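PT26-6P (PDB 2WB7) is of unknown function but is encoded by a mobile element of a Thermococcus strain and combines two immunoglobulin-like domains with a helical domain. Local coordinates at residues P274-N279 against A342-A347; Q173-T178 against H202-D207; I459-K464 against N479-H484. All coordinates share one frame; numbering follows the deposited sequence.

Contact 1: residues P274-N279 against A342-A347; sequences PVHVLN and AHYTDA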
loop_
_atom_site.group_PDB
_atom_site.type_symbol
_atom_site.label_atom_id
_atom_site.label_comp_id
_atom_site.label_asym_id
_atom_site.label_seq_id
_atom_site.Cartn_x
_atom_site.Cartn_y
_atom_site.Cartn_z
ATOM N N PRO A 274 18.669 -2.088 -6.759
ATOM C CA PRO A 274 18.486 -3.347 -6.008
ATOM C C PRO A 274 19.495 -3.598 -4.850
ATOM O O PRO A 274 19.408 -4.623 -4.160
ATOM C CB PRO A 274 18.629 -4.428 -7.098
ATOM C CG PRO A 274 19.084 -3.678 -8.391
ATOM C CD PRO A 274 19.416 -2.279 -8.013
ATOM N N VAL A 275 20.443 -2.678 -4.658
ATOM C CA VAL A 275 21.471 -2.824 -3.628
ATOM C C VAL A 275 21.475 -1.626 -2.702
ATOM O O VAL A 275 21.482 -0.480 -3.160
ATOM C CB VAL A 275 22.859 -2.878 -4.232
ATOM C CG1 VAL A 275 23.761 -3.623 -3.327
ATOM C CG2 VAL A 275 22.807 -3.561 -5.541
ATOM N N HIS A 276 21.491 -1.892 -1.396
ATOM C CA HIS A 276 21.438 -0.843 -0.377
ATOM C C HIS A 276 22.417 -1.178 0.723
ATOM O O HIS A 276 22.173 -2.072 1.523
ATOM C CB HIS A 276 20.025 -0.749 0.195
ATOM C CG HIS A 276 18.974 -0.537 -0.852
ATOM N ND1 HIS A 276 18.608 0.717 -1.295
ATOM C CD2 HIS A 276 18.224 -1.417 -1.561
ATOM C CE1 HIS A 276 17.668 0.600 -2.218
ATOM N NE2 HIS A 276 17.417 -0.683 -2.397
ATOM N N VAL A 277 23.542 -0.476 0.748
ATOM C CA VAL A 277 24.601 -0.771 1.707
ATOM C C VAL A 277 24.998 0.508 2.401
ATOM O O VAL A 277 24.934 1.575 1.799
ATOM C CB VAL A 277 25.856 -1.341 1.010
ATOM C CG1 VAL A 277 26.814 -1.888 2.041
ATOM C CG2 VAL A 277 25.475 -2.421 0.005
ATOM N N LEU A 278 25.414 0.410 3.660
ATOM C CA LEU A 278 25.900 1.588 4.385
ATOM C C LEU A 278 27.060 2.239 3.632
ATOM O O LEU A 278 27.859 1.557 2.989
ATOM C CB LEU A 278 26.328 1.241 5.815
ATOM C CG LEU A 278 25.222 0.939 6.833
ATOM C CD1 LEU A 278 25.791 0.627 8.208
ATOM C CD2 LEU A 278 24.202 2.085 6.915
ATOM N N ASN A 279 27.139 3.560 3.731
ATOM C CA ASN A 279 28.114 4.362 2.994
ATOM C C ASN A 279 28.018 4.275 1.496
ATOM O O ASN A 279 28.899 4.778 0.805
ATOM C CB ASN A 279 29.556 4.117 3.443
ATOM C CG ASN A 279 29.907 4.932 4.660
ATOM O OD1 ASN A 279 29.294 5.980 4.925
ATOM N ND2 ASN A 279 30.859 4.447 5.439
ATOM N N ALA A 342 19.342 8.312 -2.317
ATOM C CA ALA A 342 19.738 8.023 -0.944
ATOM C C ALA A 342 21.240 7.791 -0.795
ATOM O O ALA A 342 21.808 6.910 -1.444
ATOM C CB ALA A 342 18.985 6.813 -0.432
ATOM N N HIS A 343 21.890 8.562 0.067
ATOM C CA HIS A 343 23.234 8.164 0.499
ATOM C C HIS A 343 23.188 7.662 1.929
ATOM O O HIS A 343 22.868 8.415 2.855
ATOM C CB HIS A 343 24.293 9.260 0.366
ATOM C CG HIS A 343 25.666 8.764 0.684
ATOM N ND1 HIS A 343 26.411 8.035 -0.219
ATOM C CD2 HIS A 343 26.392 8.803 1.830
ATOM C CE1 HIS A 343 27.552 7.680 0.346
ATOM N NE2 HIS A 343 27.562 8.131 1.588
ATOM N N TYR A 344 23.520 6.388 2.107
ATOM C CA TYR A 344 23.376 5.758 3.410
ATOM C C TYR A 344 24.568 6.022 4.310
ATOM O O TYR A 344 25.189 5.089 4.814
ATOM C CB TYR A 344 23.157 4.271 3.234
ATOM C CG TYR A 344 21.933 3.962 2.398
ATOM C CD1 TYR A 344 20.692 4.501 2.726
ATOM C CD2 TYR A 344 22.016 3.122 1.286
ATOM C CE1 TYR A 344 19.571 4.220 1.983
ATOM C CE2 TYR A 344 20.902 2.832 0.533
ATOM C CZ TYR A 344 19.676 3.378 0.895
ATOM O OH TYR A 344 18.564 3.096 0.146
ATOM N N THR A 345 24.871 7.302 4.507
ATOM C CA THR A 345 25.973 7.722 5.351
ATOM C C THR A 345 26.048 6.903 6.616
ATOM O O THR A 345 25.079 6.799 7.346
ATOM C CB THR A 345 25.833 9.183 5.765
ATOM O OG1 THR A 345 25.730 10.001 4.592
ATOM C CG2 THR A 345 27.048 9.618 6.557
ATOM N N ASP A 346 27.214 6.323 6.873
ATOM C CA ASP A 346 27.417 5.584 8.107
ATOM C C ASP A 346 28.106 6.455 9.147
ATOM O O ASP A 346 29.137 7.032 8.876
ATOM C CB ASP A 346 28.234 4.316 7.850
ATOM C CG ASP A 346 28.141 3.320 9.000
ATOM O OD1 ASP A 346 27.451 3.611 9.994
ATOM O OD2 ASP A 346 28.754 2.239 8.916
ATOM N N ALA A 347 27.514 6.553 10.331
ATOM C CA ALA A 347 28.105 7.270 11.467
ATOM C C ALA A 347 28.116 6.282 12.617
ATOM O O ALA A 347 27.317 5.331 12.621
ATOM C CB ALA A 347 27.260 8.477 11.830
HETATM O O HOH W 1 29.660 7.870 3.136
#
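Direct hydrogen bonds between Asn-279 and the backbone of Tyr-344 and Asp-346 clasp the two segments together. Asn-279 N donates to Tyr-344 O (2.7 Å) along a fairly straight line, 158° at the hydrogen, but the donor stands well above the carbonyl plane. Asp-346 N in turn gives its hydrogen to Asn-279 OD1 at 2.9 Å, again from above the plane, here that of the amide. The same OD1 also accepts from a water at 2.6 Å, which links it to His-343 NE2. On its other side the His-343 imidazole is bound through ND1 to Thr-281 OG1, which helps fix the ring's rotation.

A third direct hydrogen bond lies deeper, between His-276 ND1 and Tyr-344 OH (2.8 Å). The phenol oxygen has a second partner in Tyr-284 OH.

The backbone that positions these groups is an inverse gamma turn centred on Tyr-344, closed by a weak bond from Thr-345 N to His-343 O. It follows directly on strand 336-343, at one margin of the eight-stranded antiparallel sheet of the second immunoglobulin-like domain; 274-279 is the connection between the neighbouring strands 266-272 and 281-290.

Ring and van der Waals contacts accompany the polar ones. With CG anti to its carbonyl carbon (chi1 -59°), the tyrosine reaches along 274-279 to His-276. The two rings meet rim to rim, their planes 59° apart, and neither lies over the other's face; Val-277 O approaches the phenol edge at CD2. Leu-278 CD2 touches Tyr-344 CB at 4.4 Å, while its other methyl, CD1, makes a methyl-to-carboxylate contact with Asp-346 OD2.

Contact 2: residues Q173-T178 against H202-D207; sequences QEAWKT and HDKDID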
loop_
_atom_site.group_PDB
_atom_site.type_symbol
_atom_site.label_atom_id
_atom_site.label_comp_id
_atom_site.label_asym_id
_atom_site.label_seq_id
_atom_site.Cartn_x
_atom_site.Cartn_y
_atom_site.Cartn_z
ATOM N N GLN A 173 -46.005 15.543 0.122
ATOM C CA GLN A 173 -46.832 14.967 -0.929
ATOM C C GLN A 173 -48.100 15.779 -1.162
ATOM O O GLN A 173 -48.753 16.225 -0.210
ATOM C CB GLN A 173 -47.205 13.522 -0.624
ATOM C CG GLN A 173 -47.800 12.824 -1.824
ATOM C CD GLN A 173 -47.962 11.345 -1.605
ATOM O OE1 GLN A 173 -47.780 10.851 -0.490
ATOM N NE2 GLN A 173 -48.318 10.618 -2.669
ATOM N N GLU A 174 -48.445 15.962 -2.435
ATOM C CA GLU A 174 -49.684 16.619 -2.798
ATOM C C GLU A 174 -50.860 15.657 -2.650
ATOM O O GLU A 174 -50.757 14.474 -3.001
ATOM C CB GLU A 174 -49.617 17.121 -4.230
ATOM C CG GLU A 174 -48.602 18.231 -4.463
ATOM C CD GLU A 174 -48.619 18.737 -5.905
ATOM O OE1 GLU A 174 -47.549 18.757 -6.553
ATOM O OE2 GLU A 174 -49.708 19.104 -6.400
ATOM N N ALA A 175 -51.968 16.172 -2.115
ATOM C CA ALA A 175 -53.221 15.428 -2.031
ATOM C C ALA A 175 -54.242 16.098 -2.949
ATOM O O ALA A 175 -54.469 17.298 -2.843
ATOM C CB ALA A 175 -53.723 15.410 -0.592
ATOM N N TRP A 176 -54.842 15.329 -3.852
ATOM C CA TRP A 176 -55.839 15.860 -4.782
ATOM C C TRP A 176 -57.168 15.115 -4.633
ATOM O O TRP A 176 -57.174 13.895 -4.477
ATOM C CB TRP A 176 -55.335 15.755 -6.229
ATOM C CG TRP A 176 -54.220 16.716 -6.573
ATOM C CD1 TRP A 176 -52.968 16.742 -6.030
ATOM C CD2 TRP A 176 -54.257 17.786 -7.542
ATOM N NE1 TRP A 176 -52.222 17.755 -6.597
ATOM C CE2 TRP A 176 -52.988 18.409 -7.527
ATOM C CE3 TRP A 176 -55.237 18.276 -8.416
ATOM C CZ2 TRP A 176 -52.678 19.503 -8.347
ATOM C CZ3 TRP A 176 -54.924 19.364 -9.232
ATOM C CH2 TRP A 176 -53.654 19.962 -9.189
ATOM N N LYS A 177 -58.283 15.850 -4.681
ATOM C CA LYS A 177 -59.630 15.252 -4.675
ATOM C C LYS A 177 -60.408 15.720 -5.897
ATOM O O LYS A 177 -60.082 16.759 -6.482
ATOM C CB LYS A 177 -60.413 15.666 -3.427
ATOM C CG LYS A 177 -59.560 15.991 -2.210
ATOM C CD LYS A 177 -58.946 14.740 -1.573
ATOM C CE LYS A 177 -58.001 15.097 -0.419
ATOM N NZ LYS A 177 -57.583 13.875 0.349
ATOM N N THR A 178 -61.437 14.964 -6.272
ATOM C CA THR A 178 -62.377 15.400 -7.318
ATOM C C THR A 178 -63.321 16.480 -6.819
ATOM O O THR A 178 -63.941 16.337 -5.766
ATOM C CB THR A 178 -63.263 14.257 -7.832
ATOM O OG1 THR A 178 -63.555 13.360 -6.754
ATOM C CG2 THR A 178 -62.572 13.495 -8.937
ATOM N N HIS A 202 -56.555 20.504 -6.270
ATOM C CA HIS A 202 -55.489 20.325 -5.296
ATOM C C HIS A 202 -55.904 20.660 -3.872
ATOM O O HIS A 202 -55.999 21.829 -3.499
ATOM C CB HIS A 202 -54.265 21.147 -5.698
ATOM C CG HIS A 202 -53.101 20.973 -4.779
ATOM N ND1 HIS A 202 -52.244 22.002 -4.458
ATOM C CD2 HIS A 202 -52.673 19.895 -4.080
ATOM C CE1 HIS A 202 -51.323 21.562 -3.617
ATOM N NE2 HIS A 202 -51.565 20.287 -3.369
ATOM N N ASP A 203 -56.111 19.620 -3.073
ATOM C CA ASP A 203 -56.593 19.768 -1.704
ATOM C C ASP A 203 -55.548 20.267 -0.698
ATOM O O ASP A 203 -55.533 21.436 -0.340
ATOM C CB ASP A 203 -57.180 18.443 -1.213
ATOM C CG ASP A 203 -57.813 18.567 0.149
ATOM O OD1 ASP A 203 -58.356 19.652 0.454
ATOM O OD2 ASP A 203 -57.773 17.584 0.922
ATOM N N LYS A 204 -54.693 19.369 -0.227
ATOM C CA LYS A 204 -53.719 19.717 0.810
ATOM C C LYS A 204 -52.296 19.247 0.480
ATOM O O LYS A 204 -52.064 18.583 -0.533
ATOM C CB LYS A 204 -54.158 19.129 2.150
ATOM C CG LYS A 204 -54.355 17.621 2.105
ATOM C CD LYS A 204 -55.313 17.176 3.211
ATOM C CE LYS A 204 -55.596 15.671 3.132
ATOM N NZ LYS A 204 -56.273 15.170 4.359
ATOM N N ASP A 205 -51.352 19.613 1.346
ATOM C CA ASP A 205 -49.965 19.165 1.248
ATOM C C ASP A 205 -49.557 18.479 2.551
ATOM O O ASP A 205 -49.805 18.996 3.633
ATOM C CB ASP A 205 -49.047 20.349 0.946
ATOM C CG ASP A 205 -49.196 20.843 -0.474
ATOM O OD1 ASP A 205 -49.614 20.037 -1.330
ATOM O OD2 ASP A 205 -48.901 22.025 -0.743
ATOM N N ILE A 206 -48.936 17.311 2.449
ATOM C CA ILE A 206 -48.634 16.501 3.629
ATOM C C ILE A 206 -47.130 16.281 3.832
ATOM O O ILE A 206 -46.490 15.562 3.068
ATOM C CB ILE A 206 -49.321 15.128 3.529
ATOM C CG1 ILE A 206 -50.824 15.302 3.287
ATOM C CG2 ILE A 206 -49.045 14.303 4.774
ATOM C CD1 ILE A 206 -51.493 14.079 2.669
ATOM N N ASP A 207 -46.574 16.883 4.878
ATOM C CA ASP A 207 -45.145 16.806 5.149
ATOM C C ASP A 207 -44.642 15.431 5.587
ATOM O O ASP A 207 -45.348 14.679 6.270
ATOM C CB ASP A 207 -44.768 17.850 6.189
ATOM C CG ASP A 207 -44.895 19.244 5.652
ATOM O OD1 ASP A 207 -44.809 20.211 6.441
ATOM O OD2 ASP A 207 -45.085 19.367 4.426
#
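Trp-176 and His-202 meet through different first torsions: the indole CG is anti to its carbonyl carbon (chi1 -71°), whereas the imidazole CG is anti to the backbone N (chi1 -178°), laying His-202 over one indole face. His-202 CB sits 3.5 Å from the centroid of the six-membered ring of Trp-176, almost on the ring normal, which defines a CH-pi contact. Further out, the imidazole and the indole five-membered ring form an offset stack with centroids 4.6 Å apart and planes at 27°.

An acidic side chain holds each ring by one hydrogen bond, which limits its rotation. Trp-176 NE1 donates to Glu-174 OE2 (2.9 Å), and His-202 NE2 donates to Asp-205 OD1 at 2.8 Å, each acceptor lying close to the donor's ring plane. Glu-174 OE2 also stands over a face of the imidazole, while its OE1 binds His-86.

The backbones pair antiparallel, with Gln-173 and Ile-206 a hydrogen-bonded pair (Gln-173 N to Ile-206 O 3.0 Å, Ile-206 N to Gln-173 O 2.9 Å). Farther along, Asp-203 and Lys-204 both face Ala-175, a classic beta bulge: Ala-175 N bonds soundly to Lys-204 O (2.9 Å), but the two bonds to Ala-175 O are weak.

In the sheet, strand 163-178, whose segment 173-178 belongs to the first immunoglobulin-like domain, pairs with both 85-96 and 198-213, and Phe-82 and His-193 bring further rings to Trp-176.

Contact 3: residues I459-K464 against N479-H484; sequences INDLQK and NAAKKH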
loop_
_atom_site.group_PDB
_atom_site.type_symbol
_atom_site.label_atom_id
_atom_site.label_comp_id
_atom_site.label_asym_id
_atom_site.label_seq_id
_atom_site.Cartn_x
_atom_site.Cartn_y
_atom_site.Cartn_z
ATOM N N ILE A 459 31.077 -23.672 4.611
ATOM C CA ILE A 459 32.329 -24.344 4.899
ATOM C C ILE A 459 32.292 -25.789 4.409
ATOM O O ILE A 459 33.282 -26.300 3.924
ATOM C CB ILE A 459 32.699 -24.317 6.383
ATOM C CG1 ILE A 459 33.082 -22.892 6.806
ATOM C CG2 ILE A 459 33.874 -25.272 6.634
ATOM C CD1 ILE A 459 33.633 -22.781 8.216
ATOM N N ASN A 460 31.143 -26.437 4.514
ATOM C CA ASN A 460 31.032 -27.813 4.108
ATOM C C ASN A 460 31.062 -27.940 2.608
ATOM O O ASN A 460 31.689 -28.853 2.059
ATOM C CB ASN A 460 29.740 -28.418 4.638
ATOM C CG ASN A 460 29.681 -29.902 4.428
ATOM O OD1 ASN A 460 30.467 -30.649 5.004
ATOM N ND2 ASN A 460 28.762 -30.344 3.580
ATOM N N ASP A 461 30.365 -27.034 1.929
ATOM C CA ASP A 461 30.358 -27.046 0.468
ATOM C C ASP A 461 31.762 -26.810 -0.094
ATOM O O ASP A 461 32.167 -27.480 -1.042
ATOM C CB ASP A 461 29.345 -26.048 -0.080
ATOM C CG ASP A 461 27.919 -26.501 0.140
ATOM O OD1 ASP A 461 27.694 -27.702 0.360
ATOM O OD2 ASP A 461 27.001 -25.672 0.095
ATOM N N LEU A 462 32.518 -25.896 0.510
ATOM C CA LEU A 462 33.914 -25.709 0.111
ATOM C C LEU A 462 34.737 -26.999 0.249
ATOM O O LEU A 462 35.548 -27.321 -0.634
ATOM C CB LEU A 462 34.576 -24.539 0.861
ATOM C CG LEU A 462 34.096 -23.152 0.386
ATOM C CD1 LEU A 462 34.664 -22.028 1.232
ATOM C CD2 LEU A 462 34.376 -22.874 -1.102
ATOM N N GLN A 463 34.512 -27.739 1.339
ATOM C CA GLN A 463 35.209 -29.009 1.574
ATOM C C GLN A 463 34.908 -29.976 0.434
ATOM O O GLN A 463 35.807 -30.616 -0.107
ATOM C CB GLN A 463 34.763 -29.654 2.881
ATOM C CG GLN A 463 35.066 -28.866 4.161
ATOM C CD GLN A 463 36.451 -29.117 4.712
ATOM O OE1 GLN A 463 37.298 -29.703 4.043
ATOM N NE2 GLN A 463 36.689 -28.683 5.950
ATOM N N LYS A 464 33.637 -30.105 0.081
ATOM C CA LYS A 464 33.266 -31.037 -0.971
ATOM C C LYS A 464 33.705 -30.521 -2.341
ATOM O O LYS A 464 34.115 -31.293 -3.223
ATOM C CB LYS A 464 31.758 -31.318 -0.942
ATOM C CG LYS A 464 31.248 -31.791 0.408
ATOM C CD LYS A 464 29.892 -32.473 0.290
ATOM C CE LYS A 464 29.233 -32.657 1.647
ATOM N NZ LYS A 464 30.111 -33.507 2.499
ATOM N N ASN A 479 28.767 -22.684 -5.966
ATOM C CA ASN A 479 27.580 -21.869 -5.969
ATOM C C ASN A 479 26.720 -22.028 -4.705
ATOM O O ASN A 479 26.251 -21.030 -4.144
ATOM C CB ASN A 479 26.769 -22.105 -7.228
ATOM C CG ASN A 479 25.778 -21.011 -7.461
ATOM O OD1 ASN A 479 24.568 -21.244 -7.491
ATOM N ND2 ASN A 479 26.273 -19.785 -7.570
ATOM N N ALA A 480 26.518 -23.267 -4.257
ATOM C CA ALA A 480 25.833 -23.496 -2.988
ATOM C C ALA A 480 26.584 -22.756 -1.906
ATOM O O ALA A 480 25.993 -22.049 -1.099
ATOM C CB ALA A 480 25.738 -24.991 -2.653
ATOM N N ALA A 481 27.893 -22.911 -1.891
ATOM C CA ALA A 481 28.698 -22.262 -0.878
ATOM C C ALA A 481 28.559 -20.726 -0.913
ATOM O O ALA A 481 28.510 -20.065 0.126
ATOM C CB ALA A 481 30.155 -22.688 -1.018
ATOM N N LYS A 482 28.475 -20.166 -2.110
ATOM C CA LYS A 482 28.335 -18.723 -2.251
ATOM C C LYS A 482 27.016 -18.181 -1.670
ATOM O O LYS A 482 27.004 -17.203 -0.892
ATOM C CB LYS A 482 28.426 -18.355 -3.718
ATOM C CG LYS A 482 28.876 -16.943 -3.955
ATOM C CD LYS A 482 28.870 -16.656 -5.427
ATOM C CE LYS A 482 29.289 -15.240 -5.727
ATOM N NZ LYS A 482 28.912 -14.965 -7.151
ATOM N N LYS A 483 25.909 -18.820 -2.052
ATOM C CA LYS A 483 24.589 -18.422 -1.578
ATOM C C LYS A 483 24.425 -18.668 -0.090
ATOM O O LYS A 483 23.740 -17.901 0.592
ATOM C CB LYS A 483 23.491 -19.165 -2.318
ATOM C CG LYS A 483 23.739 -19.340 -3.784
ATOM C CD LYS A 483 23.851 -18.051 -4.544
ATOM C CE LYS A 483 23.371 -18.284 -5.981
ATOM N NZ LYS A 483 24.314 -17.762 -7.005
ATOM N N HIS A 484 25.017 -19.751 0.414
ATOM C CA HIS A 484 25.020 -19.981 1.857
ATOM C C HIS A 484 25.715 -18.825 2.566
ATOM O O HIS A 484 25.227 -18.357 3.589
ATOM C CB HIS A 484 25.668 -21.323 2.257
ATOM C CG HIS A 484 24.759 -22.509 2.123
ATOM N ND1 HIS A 484 23.470 -22.524 2.617
ATOM C CD2 HIS A 484 24.956 -23.726 1.560
ATOM C CE1 HIS A 484 22.910 -23.692 2.354
ATOM N NE2 HIS A 484 23.787 -24.435 1.703
#
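Asp-461 OD2 is the side-chain oxygen that 459-464 directs at the facing helix, where it comes close to Ala-480 CB and to the carbon edge of His-484. No hydrogen bond joins the two segments; the backbone nitrogen Ala-481 N stays 3.5 Å from Asp-461 OD2. The oxygen meets the imidazole on its CD2 side, near the ring plane. Carboxylate and ring are turned 34° against each other, and the two side chains cross at about a right angle. The first torsion of Asp-461 (chi1 -72°) sets CG anti to the carbonyl carbon and directs the carboxylate toward helix 471-499.

Outside the two segments, His-484 ND1 is hydrogen-bonded to Glu-454 OE1 and NE2 to Glu-524 OE2, two acidic partners consistent with a protonated imidazole; the proximity of Asp-461 to Glu-524 may raise the proton affinity of one of them, and a charged His-484 could offset this.

The methyl of Ala-481 lies where the backbones come close, consistent with the short distance of 5.2 Å between Asp-461 CA and Ala-481 CA. The CB atoms of the same two residues touch at 3.6 Å; Leu-462 adds an apolar contact, CG to Ala-481 CB at 4.2 Å. The local axes come within 8.1 Å and run antiparallel at 164°, the geometry of a helical hairpin made by successive helices.

In the helical domain, this pair joins helix 442-465, against which helix 408-438 packs through Ile-459 and Leu-462, to helix 471-499, which helix 503-523 meets at Lys-483 and His-484. Lys-482 and Lys-483 form salt bridges with Asp-7, placing the N-terminal segment against helix 471-499.

How the contacts relate
Along the chain the three contacts follow one another without interleaving: contact 2, then contact 1, then contact 3. They share no strand or helix. Contact 2 pairs strands 163-178 and 198-213 toward one end of an elongated molecule, while contacts 1 and 3 lie on the other side of its centre; the centres of contacts 2 and 3 are 93 Å apart, those of contacts 1 and 2 are 78 Å apart. Contact 1, in the second immunoglobulin-like domain, and contact 3, in the helical domain, are closer, about 13 Å between nearest atoms, but do not touch. Each is local to its own part of the fold, consistent with domains strung out lengthwise.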